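Local coordinates for threonine synthase (Brucella melitensis bv. 1, PDB 4F4F), which probably catalyses the pyridoxal-phosphate-dependent conversion of O-phospho-L-homoserine and water to L-threonine and phosphate, the last step of threonine biosynthesis, at residues Ala267-Lys272 against Arg360-Ala365; Ala271-Leu276 against Leu325-Gly330; Leu291-Glu296 against Glu301-Ala306; Asn320-Leu325 against Gly338-Leu343; Val370-Ala375 against Gly395-Arg400. One frame throughout, in Å; residues are numbered along the deposited sequence.

Contact 1. Residues Ala267-Lys272 against Arg360-Ala365; sequences AGYVAK and RSEFSA
K272 NZ is tied to E362 in two ways. It donates to E362 OE2 at 2.7 Å in a salt bridge, and it also donates to a water that in turn donates to the backbone oxygen of E362. OE2 accepts through its anti lone pair, the one turned away from OE1. OE1 is engaged separately: a second water donates to it over 2.7 Å and lies 2.6 Å from Y269 OH, whose stronger partner is R273 NH1. The same OE1 also sits at the edge of the tyrosine ring, in the ring plane and 3.7 Å from Y269 CE1, with ring and carboxylate planes turned 53° apart.

The lysine bridges the gap because its chain is straight throughout, starting with CG opposite the backbone N (chi1 -175°). This carries the amine from helix 263-274 across to the junction of helix 353-362 and strand 363-367. Next to this polar group, the far end of F363 meets the tyrosine, CZ lying 3.7 Å from Y269 CD1. The ring planes differ by only 28°, but the centroids stand 5.9 Å apart, so little of one ring lies over the other. F363 also packs on L281 and L324, and its side chain comes within about 4 Å of that of F262, a residue of the pyridoxal phosphate site.

Salt bridge, waters and aromatic pair thus fasten helix 263-274 to the start of strand 363-367, at one edge of the six-stranded mixed sheet. The carboxylate is addressed on both oxygens, which probably favours its ionised form.

Contact 2. Residues Ala271-Leu276 against Leu325-Gly330; sequences AKRMGL and LFEAHG
R273 NH1 donates to E327 OE1 at 3.3 Å, a weak hydrogen bond within a salt bridge. The acceptor lies at the edge of the guanidinium, near its plane, but the carboxylate is turned 81° against it, so the two groups do not meet as a side-by-side pair. A water reinforces the link, accepting from R273 NH2 at 2.8 Å and donating to E327 OE1 at 3.0 Å. The stronger partners lie outside the pair: NH1 bonds to Y269 OH, while E327 OE2 bonds to Y40 OH and forms a salt bridge with R331 NH2. Both side chains are folded, the arginine at chi2 and chi3 and the glutamate at chi2 (-73°), which brings their ends together between the two helices.

Main-chain acceptors near the helix ends are also met. R273 O accepts from Q42 NE2. L325 O takes H329 ND1 at 2.6 Å and H329 N at 3.1 Å, the two donors arriving from opposite faces of the carbonyl plane.

Each helix closes in a Schellman motif with a glycine of positive phi: at G275, L276 N reaches A271 O and G275 N reaches K272 O, and at G330, R331 N reaches F326 O and G330 N reaches E327 O.

Contact 3. Residues Leu291-Glu296 against Glu301-Ala306; sequences LSRTLE and EMRGVA
R293 grips a single acceptor, E301 O, with both terminal nitrogens. NH1 donates over 2.9 Å in the carbonyl plane, on a lone pair, whereas NH2, 3.0 Å from the oxygen, comes in almost straight down the carbonyl bond (C=O...N angle 176°). The oxygen lies practically in the guanidinium plane, so the end-on fork fixes the rotation of the group. R293 NE is engaged elsewhere, in a salt bridge with D289.

Stacking holds one face of the same guanidinium. The extended chain of R303 passes across it, with CD 3.4 Å above the plane and over its centre. The two guanidinium planes are inclined by just 5°, their centres 4.0 Å apart. R293 CD returns the contact, lying over one face of the R303 guanidinium toward its rim. The bend of R293 at chi3 (-78°) turns its flat end into this position.

As to charge, R293 NH1 approaches R303 NE to 3.6 Å, and E301 OE2 is 5.4 Å from R293 NH1 without touching it.

At this surface site, pinning helix 290-297 to the end of strand 299-301 and the loop that follows, the carbonyl fork and D289 probably help offset the cost of bringing two cations into an offset stack.

Contact 4. Residues Asn320-Leu325 against Gly338-Leu343; sequences NFERLL and GLMQGL
L339 is the first residue of 338-343 to reach across, its CD1 standing 4.3 Å from L325 CD2 in a loose methyl contact. M340 does more. With CG anti to the carbonyl carbon, the chain bends at chi2 (-58°) and again at chi3, bringing the thioether toward helix 321-328. The tip then meets the other leucine branch: M340 CE is 3.3 Å from L325 CD1, closer than usual for two carbons and so doubtful in detail. The sulfur lies beside a carboxylate, M340 SD being 3.8 Å from E322 OE1, an approach of van der Waals character. E322 reaches this point with an extended chain, and its charge is met elsewhere: OE2 accepts from T11 OG1 and forms a salt bridge with R12 NE.

The two short segments run roughly antiparallel (145°), their axes 11.8 Å apart, and are joined by side-chain tips. F349 of strand 348-350 packs against L325, L339, M340 and L343, closing one flank, while F321 on helix 321-328 turns to F262 of the cofactor site and to L291 and T294 of helix 290-297.

Contact 5. Residues Val370-Ala375 against Gly395-Arg400; sequences VDETAA and GVKVAR
E372 OE1 and K397 NZ form a salt bridge whose hydrogen bond is weak, at 3.3 Å. The lysine lies against the carboxylate with its last carbon as well, K397 CE being 3.4 Å from E372 OE1. A water completes the link on the other oxygen: it donates to E372 OE2 over 2.5 Å and accepts from K397 NZ over 2.8 Å. One amine thus serves both carboxylate oxygens, one directly and one through the water.

The two chains arrive differently. The glutamate is extended beyond CG, whereas the lysine leaves its helix with CG opposite the backbone N (chi1 -174°) and bends at chi2 (-87°) before running straight to NZ.

Both ends have further partners. E372 OE1 accepts from T369 N, just ahead of helix 370-384, which holds the carboxylate beside the helix start. The amine donates to R367 O, at the end of strand 363-367, and forms a second salt bridge with E401 OE1. In the fold, helices 370-384 and 390-402 follow one another and lead from that edge strand of the mixed sheet to strand 409-413 in its interior.

Further out, the helices meet through T373, which packs on P390, A393 and I394, and through K397 and V396, which touch T376. V396 CG1 lies 3.3 Å above one face of the R400 guanidinium, offset toward its rim, and R400 NH2 forms a salt bridge with E103 OE2.

Contacts 1 and 2 both use helix 263-274 and have centres about 8 Å apart; Y269 OH packs against E327 CB at 3.5 Å. Contacts 2 and 4 share helix 321-328 and L325, with H329 CE1 3.7 Å from L339 CD1. L324 and F321 on that helix extend the packing, L324 touching F363 of contact 1 and F321 CD1 lying 3.8 Å from L291 CD2 of contact 3. Contacts 1 and 3 also meet directly, R360 NE lying 2.9 Å from L295 O in a probable hydrogen bond. Contact 5 touches none of the others. The side chains of F363, E322 and K397 (contacts 1, 4 and 5) lie about 10, 13 and 14 Å from pyridoxal phosphate.

Contact 1. Residues Ala267-Lys272 against Arg360-Ala365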
# COMPACT_ATOMS: atom_id res chain seq x y z
N ALA A 267 -8.41 -3.48 0.16
CA ALA A 267 -9.06 -2.65 -0.87
C ALA A 267 -9.88 -3.45 -1.86
O ALA A 267 -10.96 -2.99 -2.29
CB ALA A 267 -8.04 -1.77 -1.62
N GLY A 268 -9.42 -4.66 -2.17
CA GLY A 268 -10.18 -5.60 -2.99
C GLY A 268 -11.43 -6.07 -2.27
O GLY A 268 -12.51 -6.16 -2.85
N TYR A 269 -11.28 -6.33 -0.97
CA TYR A 269 -12.43 -6.65 -0.13
C TYR A 269 -13.46 -5.50 -0.16
O TYR A 269 -14.69 -5.75 -0.25
CB TYR A 269 -11.98 -7.01 1.28
CG TYR A 269 -13.10 -7.19 2.27
CD1 TYR A 269 -13.77 -8.40 2.39
CD2 TYR A 269 -13.48 -6.16 3.09
CE1 TYR A 269 -14.81 -8.55 3.28
CE2 TYR A 269 -14.51 -6.32 4.01
CZ TYR A 269 -15.16 -7.51 4.09
OH TYR A 269 -16.22 -7.62 4.97
N VAL A 270 -12.98 -4.28 -0.11
CA VAL A 270 -13.83 -3.12 -0.11
C VAL A 270 -14.58 -3.07 -1.43
O VAL A 270 -15.79 -2.84 -1.47
CB VAL A 270 -13.07 -1.79 0.14
CG1 VAL A 270 -14.02 -0.57 -0.08
CG2 VAL A 270 -12.51 -1.77 1.56
N ALA A 271 -13.87 -3.28 -2.54
CA ALA A 271 -14.52 -3.32 -3.84
C ALA A 271 -15.66 -4.33 -3.88
O ALA A 271 -16.75 -4.04 -4.36
CB ALA A 271 -13.52 -3.62 -4.93
N LYS A 272 -15.40 -5.52 -3.37
CA LYS A 272 -16.41 -6.54 -3.25
C LYS A 272 -17.59 -6.07 -2.39
O LYS A 272 -18.74 -6.25 -2.77
CB LYS A 272 -15.81 -7.81 -2.66
CG LYS A 272 -16.75 -9.01 -2.58
CD LYS A 272 -16.05 -10.28 -2.07
CE LYS A 272 -16.92 -11.51 -2.26
NZ LYS A 272 -16.53 -12.66 -1.37
N ARG A 360 -12.63 -17.30 5.96
CA ARG A 360 -12.34 -18.38 5.00
C ARG A 360 -13.35 -18.45 3.84
O ARG A 360 -13.02 -18.99 2.76
CB ARG A 360 -12.28 -19.71 5.71
CG ARG A 360 -11.08 -19.87 6.61
CD ARG A 360 -11.31 -21.09 7.50
NE ARG A 360 -10.07 -21.51 8.15
CZ ARG A 360 -10.00 -22.35 9.17
NH1 ARG A 360 -11.10 -22.87 9.70
NH2 ARG A 360 -8.81 -22.64 9.69
N SER A 361 -14.55 -17.92 4.07
CA SER A 361 -15.57 -17.91 3.06
C SER A 361 -15.25 -16.94 1.93
O SER A 361 -15.80 -17.08 0.84
CB SER A 361 -16.95 -17.58 3.65
OG SER A 361 -17.10 -16.21 3.85
N GLU A 362 -14.38 -15.96 2.18
CA GLU A 362 -14.05 -14.97 1.17
C GLU A 362 -12.57 -14.89 0.77
O GLU A 362 -12.24 -14.32 -0.29
CB GLU A 362 -14.53 -13.60 1.65
CG GLU A 362 -16.02 -13.58 2.01
CD GLU A 362 -16.50 -12.14 2.12
OE1 GLU A 362 -16.72 -11.68 3.24
OE2 GLU A 362 -16.58 -11.47 1.09
N PHE A 363 -11.69 -15.47 1.59
CA PHE A 363 -10.24 -15.38 1.40
C PHE A 363 -9.63 -16.76 1.44
O PHE A 363 -10.13 -17.65 2.14
CB PHE A 363 -9.56 -14.55 2.53
CG PHE A 363 -9.94 -13.10 2.55
CD1 PHE A 363 -11.09 -12.69 3.20
CD2 PHE A 363 -9.14 -12.15 1.93
CE1 PHE A 363 -11.47 -11.37 3.21
CE2 PHE A 363 -9.49 -10.80 1.96
CZ PHE A 363 -10.65 -10.42 2.59
N SER A 364 -8.56 -16.96 0.67
CA SER A 364 -7.61 -18.04 0.94
C SER A 364 -6.19 -17.49 0.85
O SER A 364 -5.98 -16.31 0.60
CB SER A 364 -7.84 -19.24 0.03
OG SER A 364 -7.87 -18.86 -1.28
N ALA A 365 -5.22 -18.34 1.12
CA ALA A 365 -3.84 -17.91 1.31
C ALA A 365 -2.88 -18.98 0.90
O ALA A 365 -3.15 -20.18 1.07
CB ALA A 365 -3.61 -17.58 2.77
O HOH W 1 -17.87 -9.48 4.26
O HOH W 2 -13.99 -13.42 -2.12

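Contact 2. Residues Ala271-Leu276 against Leu325-Gly330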
# COMPACT_ATOMS: atom_id res chain seq x y z
N ALA A 271 -13.87 -3.28 -2.54
CA ALA A 271 -14.52 -3.32 -3.84
C ALA A 271 -15.66 -4.33 -3.88
O ALA A 271 -16.75 -4.04 -4.36
CB ALA A 271 -13.52 -3.62 -4.93
N LYS A 272 -15.40 -5.52 -3.37
CA LYS A 272 -16.41 -6.54 -3.25
C LYS A 272 -17.59 -6.07 -2.39
O LYS A 272 -18.74 -6.25 -2.77
CB LYS A 272 -15.81 -7.81 -2.66
CG LYS A 272 -16.75 -9.01 -2.58
CD LYS A 272 -16.05 -10.28 -2.07
CE LYS A 272 -16.92 -11.51 -2.26
NZ LYS A 272 -16.53 -12.66 -1.37
N ARG A 273 -17.31 -5.50 -1.23
CA ARG A 273 -18.38 -4.94 -0.39
C ARG A 273 -19.22 -3.89 -1.13
O ARG A 273 -20.42 -3.76 -0.88
CB ARG A 273 -17.81 -4.36 0.90
CG ARG A 273 -17.32 -5.39 1.91
CD ARG A 273 -18.46 -6.24 2.47
NE ARG A 273 -19.44 -5.42 3.19
CZ ARG A 273 -19.36 -5.07 4.47
NH1 ARG A 273 -18.38 -5.49 5.24
NH2 ARG A 273 -20.31 -4.30 4.99
N MET A 274 -18.59 -3.13 -2.02
CA MET A 274 -19.30 -2.11 -2.78
C MET A 274 -20.18 -2.69 -3.90
O MET A 274 -21.00 -1.97 -4.44
CB MET A 274 -18.34 -1.10 -3.39
CG MET A 274 -17.56 -0.29 -2.37
SD MET A 274 -16.23 0.61 -3.15
CE MET A 274 -17.20 1.83 -4.07
N GLY A 275 -20.00 -3.97 -4.24
CA GLY A 275 -20.82 -4.66 -5.25
C GLY A 275 -20.06 -5.23 -6.42
O GLY A 275 -20.64 -5.85 -7.27
N LEU A 276 -18.73 -5.06 -6.48
CA LEU A 276 -17.97 -5.66 -7.54
C LEU A 276 -17.99 -7.19 -7.42
O LEU A 276 -17.58 -7.76 -6.38
CB LEU A 276 -16.54 -5.12 -7.55
CG LEU A 276 -15.73 -5.47 -8.79
CD1 LEU A 276 -16.33 -4.82 -10.07
CD2 LEU A 276 -14.26 -5.07 -8.57
N LEU A 325 -10.39 -8.26 10.55
CA LEU A 325 -10.87 -8.83 11.80
C LEU A 325 -12.17 -8.16 12.26
O LEU A 325 -13.10 -8.82 12.71
CB LEU A 325 -9.82 -8.71 12.91
CG LEU A 325 -8.62 -9.64 12.81
CD1 LEU A 325 -7.58 -9.36 13.91
CD2 LEU A 325 -9.05 -11.11 12.88
N PHE A 326 -12.21 -6.84 12.20
CA PHE A 326 -13.39 -6.06 12.62
C PHE A 326 -14.60 -6.48 11.80
O PHE A 326 -15.65 -6.80 12.36
CB PHE A 326 -13.10 -4.56 12.44
CG PHE A 326 -14.16 -3.62 12.94
CD1 PHE A 326 -14.55 -3.63 14.26
CD2 PHE A 326 -14.72 -2.67 12.09
CE1 PHE A 326 -15.50 -2.71 14.73
CE2 PHE A 326 -15.65 -1.75 12.54
CZ PHE A 326 -16.04 -1.77 13.87
N GLU A 327 -14.44 -6.53 10.48
CA GLU A 327 -15.56 -6.90 9.62
C GLU A 327 -16.02 -8.35 9.87
O GLU A 327 -17.22 -8.64 9.93
CB GLU A 327 -15.17 -6.71 8.14
CG GLU A 327 -14.77 -5.28 7.78
CD GLU A 327 -15.92 -4.33 7.72
OE1 GLU A 327 -17.06 -4.70 8.16
OE2 GLU A 327 -15.69 -3.19 7.28
N ALA A 328 -15.05 -9.25 10.03
CA ALA A 328 -15.31 -10.66 10.22
C ALA A 328 -16.06 -10.96 11.54
O ALA A 328 -16.82 -11.94 11.61
CB ALA A 328 -14.03 -11.46 10.12
N HIS A 329 -15.87 -10.10 12.56
CA HIS A 329 -16.54 -10.24 13.86
C HIS A 329 -17.83 -9.48 13.89
O HIS A 329 -18.36 -9.18 14.95
CB HIS A 329 -15.61 -9.76 14.98
CG HIS A 329 -14.45 -10.70 15.25
ND1 HIS A 329 -13.37 -10.78 14.44
CD2 HIS A 329 -14.24 -11.62 16.27
CE1 HIS A 329 -12.52 -11.71 14.91
NE2 HIS A 329 -13.06 -12.25 16.02
N GLY A 330 -18.32 -9.09 12.73
CA GLY A 330 -19.53 -8.31 12.64
C GLY A 330 -19.43 -6.97 13.35
O GLY A 330 -20.39 -6.51 13.93
O HOH W 3 -19.78 -3.64 7.71

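Contact 3. Residues Leu291-Glu296 against Glu301-Ala306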
# COMPACT_ATOMS: atom_id res chain seq x y z
N LEU A 291 -0.04 -14.82 7.78
CA LEU A 291 -1.39 -14.77 7.21
C LEU A 291 -1.82 -16.13 6.66
O LEU A 291 -2.97 -16.55 6.84
CB LEU A 291 -1.51 -13.69 6.16
CG LEU A 291 -1.33 -12.23 6.64
CD1 LEU A 291 -1.21 -11.27 5.46
CD2 LEU A 291 -2.48 -11.80 7.54
N SER A 292 -0.92 -16.82 5.99
CA SER A 292 -1.20 -18.17 5.53
C SER A 292 -1.48 -19.11 6.73
O SER A 292 -2.47 -19.82 6.75
CB SER A 292 -0.03 -18.69 4.68
OG SER A 292 -0.32 -19.98 4.18
N ARG A 293 -0.62 -19.07 7.75
CA ARG A 293 -0.84 -19.88 8.94
C ARG A 293 -2.16 -19.53 9.62
O ARG A 293 -2.84 -20.41 10.17
CB ARG A 293 0.30 -19.74 9.94
CG ARG A 293 1.61 -20.32 9.41
CD ARG A 293 2.73 -20.19 10.43
NE ARG A 293 3.36 -18.85 10.53
CZ ARG A 293 3.21 -18.01 11.56
NH1 ARG A 293 2.37 -18.29 12.55
NH2 ARG A 293 3.87 -16.85 11.57
N THR A 294 -2.51 -18.25 9.60
CA THR A 294 -3.77 -17.80 10.18
C THR A 294 -4.95 -18.40 9.46
O THR A 294 -5.86 -18.90 10.09
CB THR A 294 -3.89 -16.25 10.21
OG1 THR A 294 -2.87 -15.72 11.06
CG2 THR A 294 -5.26 -15.84 10.76
N LEU A 295 -4.95 -18.36 8.13
CA LEU A 295 -6.07 -18.97 7.41
C LEU A 295 -6.13 -20.50 7.63
O LEU A 295 -7.22 -21.08 7.68
CB LEU A 295 -6.05 -18.64 5.90
CG LEU A 295 -6.65 -17.31 5.40
CD1 LEU A 295 -8.15 -17.52 5.15
CD2 LEU A 295 -6.37 -16.11 6.30
N GLU A 296 -4.98 -21.15 7.74
CA GLU A 296 -4.95 -22.60 7.95
C GLU A 296 -5.48 -23.00 9.33
O GLU A 296 -6.20 -24.01 9.47
CB GLU A 296 -3.53 -23.14 7.87
CG GLU A 296 -2.85 -23.03 6.52
CD GLU A 296 -1.41 -23.52 6.57
OE1 GLU A 296 -0.74 -23.43 7.62
OE2 GLU A 296 -0.94 -24.00 5.53
N GLU A 301 -0.01 -15.90 14.92
CA GLU A 301 1.08 -16.03 15.87
C GLU A 301 2.37 -15.50 15.31
O GLU A 301 2.82 -15.94 14.26
CB GLU A 301 1.27 -17.50 16.26
CG GLU A 301 0.23 -18.01 17.25
CD GLU A 301 0.52 -19.41 17.75
OE1 GLU A 301 -0.43 -20.10 18.19
OE2 GLU A 301 1.71 -19.82 17.71
N MET A 302 2.97 -14.56 16.01
CA MET A 302 4.19 -13.93 15.54
C MET A 302 5.34 -14.94 15.60
O MET A 302 5.46 -15.68 16.55
CB MET A 302 4.53 -12.75 16.41
CG MET A 302 3.48 -11.65 16.34
SD MET A 302 3.82 -10.42 17.59
CE MET A 302 5.37 -9.79 16.93
N ARG A 303 6.17 -14.95 14.57
CA ARG A 303 7.38 -15.76 14.55
C ARG A 303 8.50 -14.84 14.07
O ARG A 303 8.26 -13.68 13.70
CB ARG A 303 7.21 -16.98 13.64
CG ARG A 303 6.18 -17.99 14.10
CD ARG A 303 6.07 -19.14 13.10
NE ARG A 303 5.24 -20.27 13.53
CZ ARG A 303 5.05 -21.38 12.81
NH1 ARG A 303 5.61 -21.51 11.60
NH2 ARG A 303 4.28 -22.36 13.27
N GLY A 304 9.73 -15.34 14.09
CA GLY A 304 10.89 -14.53 13.72
C GLY A 304 10.77 -14.13 12.26
O GLY A 304 10.18 -14.86 11.48
N VAL A 305 11.29 -12.96 11.91
CA VAL A 305 11.21 -12.46 10.54
C VAL A 305 12.37 -13.03 9.72
O VAL A 305 13.51 -12.91 10.13
CB VAL A 305 11.29 -10.92 10.53
CG1 VAL A 305 11.29 -10.38 9.11
CG2 VAL A 305 10.13 -10.35 11.34
N ALA A 306 12.08 -13.69 8.60
CA ALA A 306 13.12 -14.16 7.66
C ALA A 306 13.36 -13.10 6.59
O ALA A 306 12.43 -12.44 6.13
CB ALA A 306 12.72 -15.48 7.02

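Contact 4. Residues Asn320-Leu325 against Gly338-Leu343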
# COMPACT_ATOMS: atom_id res chain seq x y z
N ASN A 320 -2.82 -3.99 8.56
CA ASN A 320 -4.23 -3.77 8.25
C ASN A 320 -5.13 -4.98 8.42
O ASN A 320 -6.32 -4.91 8.17
CB ASN A 320 -4.36 -3.24 6.84
CG ASN A 320 -3.81 -1.85 6.72
OD1 ASN A 320 -4.33 -0.94 7.32
ND2 ASN A 320 -2.72 -1.68 5.98
N PHE A 321 -4.55 -6.11 8.85
CA PHE A 321 -5.39 -7.32 9.09
C PHE A 321 -6.53 -7.03 10.08
O PHE A 321 -7.63 -7.56 9.94
CB PHE A 321 -4.51 -8.46 9.59
CG PHE A 321 -5.22 -9.79 9.67
CD1 PHE A 321 -5.82 -10.35 8.56
CD2 PHE A 321 -5.23 -10.48 10.86
CE1 PHE A 321 -6.45 -11.59 8.64
CE2 PHE A 321 -5.88 -11.70 10.95
CZ PHE A 321 -6.47 -12.26 9.84
N GLU A 322 -6.26 -6.15 11.03
CA GLU A 322 -7.26 -5.69 12.00
C GLU A 322 -8.52 -5.15 11.35
O GLU A 322 -9.60 -5.34 11.91
CB GLU A 322 -6.65 -4.62 12.96
CG GLU A 322 -7.65 -4.03 13.95
CD GLU A 322 -7.02 -3.07 14.96
OE1 GLU A 322 -5.77 -3.03 15.07
OE2 GLU A 322 -7.79 -2.40 15.66
N ARG A 323 -8.41 -4.53 10.17
CA ARG A 323 -9.60 -4.04 9.50
C ARG A 323 -10.47 -5.24 9.10
O ARG A 323 -11.71 -5.22 9.30
CB ARG A 323 -9.26 -3.15 8.31
CG ARG A 323 -8.88 -1.75 8.68
CD ARG A 323 -8.46 -0.93 7.46
NE ARG A 323 -8.55 0.51 7.72
CZ ARG A 323 -7.52 1.32 7.96
NH1 ARG A 323 -6.26 0.89 7.97
NH2 ARG A 323 -7.73 2.60 8.20
N LEU A 324 -9.85 -6.30 8.59
CA LEU A 324 -10.65 -7.47 8.25
C LEU A 324 -11.20 -8.16 9.49
O LEU A 324 -12.36 -8.64 9.48
CB LEU A 324 -9.90 -8.48 7.38
CG LEU A 324 -10.63 -9.81 7.03
CD1 LEU A 324 -11.94 -9.55 6.29
CD2 LEU A 324 -9.72 -10.71 6.22
N LEU A 325 -10.39 -8.26 10.55
CA LEU A 325 -10.87 -8.83 11.80
C LEU A 325 -12.17 -8.16 12.26
O LEU A 325 -13.10 -8.82 12.71
CB LEU A 325 -9.82 -8.71 12.91
CG LEU A 325 -8.62 -9.64 12.81
CD1 LEU A 325 -7.58 -9.36 13.91
CD2 LEU A 325 -9.05 -11.11 12.88
N GLY A 338 -9.99 -7.40 22.32
CA GLY A 338 -9.51 -8.57 23.02
C GLY A 338 -8.38 -9.25 22.27
O GLY A 338 -7.40 -9.62 22.86
N LEU A 339 -8.57 -9.44 20.98
CA LEU A 339 -7.56 -10.12 20.16
C LEU A 339 -6.27 -9.31 20.11
O LEU A 339 -5.19 -9.88 20.27
CB LEU A 339 -8.09 -10.35 18.75
CG LEU A 339 -9.29 -11.29 18.59
CD1 LEU A 339 -9.61 -11.33 17.10
CD2 LEU A 339 -8.97 -12.68 19.16
N MET A 340 -6.38 -7.99 19.94
CA MET A 340 -5.21 -7.11 19.83
C MET A 340 -4.45 -6.99 21.17
O MET A 340 -3.21 -6.93 21.19
CB MET A 340 -5.61 -5.72 19.30
CG MET A 340 -6.25 -5.72 17.92
SD MET A 340 -5.17 -6.45 16.67
CE MET A 340 -5.90 -7.98 16.40
N GLN A 341 -5.20 -7.01 22.27
CA GLN A 341 -4.67 -7.11 23.62
C GLN A 341 -3.85 -8.39 23.73
O GLN A 341 -2.74 -8.38 24.23
CB GLN A 341 -5.82 -7.06 24.68
CG GLN A 341 -6.40 -5.64 24.93
CD GLN A 341 -7.85 -5.54 25.51
OE1 GLN A 341 -8.48 -6.54 25.90
NE2 GLN A 341 -8.37 -4.30 25.59
N GLY A 342 -4.42 -9.49 23.27
CA GLY A 342 -3.69 -10.77 23.20
C GLY A 342 -2.38 -10.74 22.41
O GLY A 342 -1.36 -11.31 22.85
N LEU A 343 -2.42 -10.10 21.25
CA LEU A 343 -1.24 -9.94 20.41
C LEU A 343 -0.16 -9.18 21.16
O LEU A 343 0.99 -9.59 21.16
CB LEU A 343 -1.56 -9.23 19.10
CG LEU A 343 -0.43 -9.04 18.07
CD1 LEU A 343 0.07 -10.39 17.52
CD2 LEU A 343 -0.94 -8.10 16.97

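Contact 5. Residues Val370-Ala375 against Gly395-Arg400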
# COMPACT_ATOMS: atom_id res chain seq x y z
N VAL A 370 11.70 -18.76 -1.32
CA VAL A 370 12.65 -18.11 -2.20
C VAL A 370 12.88 -18.94 -3.46
O VAL A 370 12.85 -18.41 -4.55
CB VAL A 370 13.98 -17.80 -1.47
CG1 VAL A 370 15.11 -17.55 -2.47
CG2 VAL A 370 13.79 -16.62 -0.51
N ASP A 371 13.08 -20.25 -3.33
CA ASP A 371 13.33 -21.12 -4.48
C ASP A 371 12.09 -21.23 -5.41
O ASP A 371 12.22 -21.25 -6.63
CB ASP A 371 13.77 -22.52 -4.03
CG ASP A 371 15.20 -22.53 -3.49
OD1 ASP A 371 15.90 -21.50 -3.60
OD2 ASP A 371 15.64 -23.58 -2.97
N GLU A 372 10.92 -21.33 -4.80
CA GLU A 372 9.66 -21.41 -5.56
C GLU A 372 9.44 -20.13 -6.32
O GLU A 372 9.03 -20.15 -7.47
CB GLU A 372 8.49 -21.67 -4.63
CG GLU A 372 8.45 -23.09 -4.11
CD GLU A 372 7.55 -23.29 -2.91
OE1 GLU A 372 7.00 -22.32 -2.36
OE2 GLU A 372 7.42 -24.45 -2.46
N THR A 373 9.71 -19.00 -5.67
CA THR A 373 9.58 -17.69 -6.31
C THR A 373 10.55 -17.57 -7.50
O THR A 373 10.15 -17.13 -8.59
CB THR A 373 9.83 -16.56 -5.30
OG1 THR A 373 8.93 -16.69 -4.17
CG2 THR A 373 9.65 -15.21 -5.92
N ALA A 374 11.82 -17.96 -7.32
CA ALA A 374 12.78 -17.94 -8.43
C ALA A 374 12.32 -18.82 -9.61
O ALA A 374 12.45 -18.45 -10.78
CB ALA A 374 14.17 -18.36 -7.96
N ALA A 375 11.81 -20.01 -9.28
CA ALA A 375 11.38 -20.97 -10.28
C ALA A 375 10.23 -20.36 -11.12
O ALA A 375 10.20 -20.52 -12.33
CB ALA A 375 10.96 -22.29 -9.62
N GLY A 395 2.84 -13.77 -6.14
CA GLY A 395 1.47 -13.74 -6.60
C GLY A 395 1.11 -14.78 -7.64
O GLY A 395 0.07 -15.44 -7.53
N VAL A 396 1.93 -14.93 -8.67
CA VAL A 396 1.64 -15.90 -9.75
C VAL A 396 1.71 -17.33 -9.21
O VAL A 396 0.81 -18.13 -9.41
CB VAL A 396 2.55 -15.73 -10.98
CG1 VAL A 396 2.31 -16.82 -12.00
CG2 VAL A 396 2.36 -14.35 -11.62
N LYS A 397 2.77 -17.66 -8.48
CA LYS A 397 2.89 -18.99 -7.90
C LYS A 397 1.63 -19.38 -7.08
O LYS A 397 1.04 -20.47 -7.25
CB LYS A 397 4.14 -19.06 -7.01
CG LYS A 397 4.45 -20.44 -6.46
CD LYS A 397 3.77 -20.79 -5.16
CE LYS A 397 4.41 -22.05 -4.56
NZ LYS A 397 3.84 -22.40 -3.23
N VAL A 398 1.26 -18.50 -6.16
CA VAL A 398 0.15 -18.79 -5.24
C VAL A 398 -1.19 -18.81 -5.99
O VAL A 398 -2.07 -19.64 -5.71
CB VAL A 398 0.13 -17.78 -4.06
CG1 VAL A 398 -1.14 -17.91 -3.20
CG2 VAL A 398 1.39 -17.91 -3.21
N ALA A 399 -1.37 -17.87 -6.93
CA ALA A 399 -2.58 -17.83 -7.77
C ALA A 399 -2.76 -19.19 -8.44
O ALA A 399 -3.85 -19.72 -8.43
CB ALA A 399 -2.47 -16.75 -8.83
N ARG A 400 -1.70 -19.76 -8.99
CA ARG A 400 -1.82 -21.03 -9.72
C ARG A 400 -2.07 -22.21 -8.80
O ARG A 400 -2.73 -23.15 -9.18
CB ARG A 400 -0.58 -21.27 -10.59
CG ARG A 400 -0.45 -20.22 -11.68
CD ARG A 400 0.86 -20.31 -12.45
NE ARG A 400 0.87 -19.40 -13.58
CZ ARG A 400 1.82 -19.32 -14.51
NH1 ARG A 400 2.90 -20.07 -14.45
NH2 ARG A 400 1.71 -18.47 -15.52
O HOH W 4 4.93 -24.88 -2.72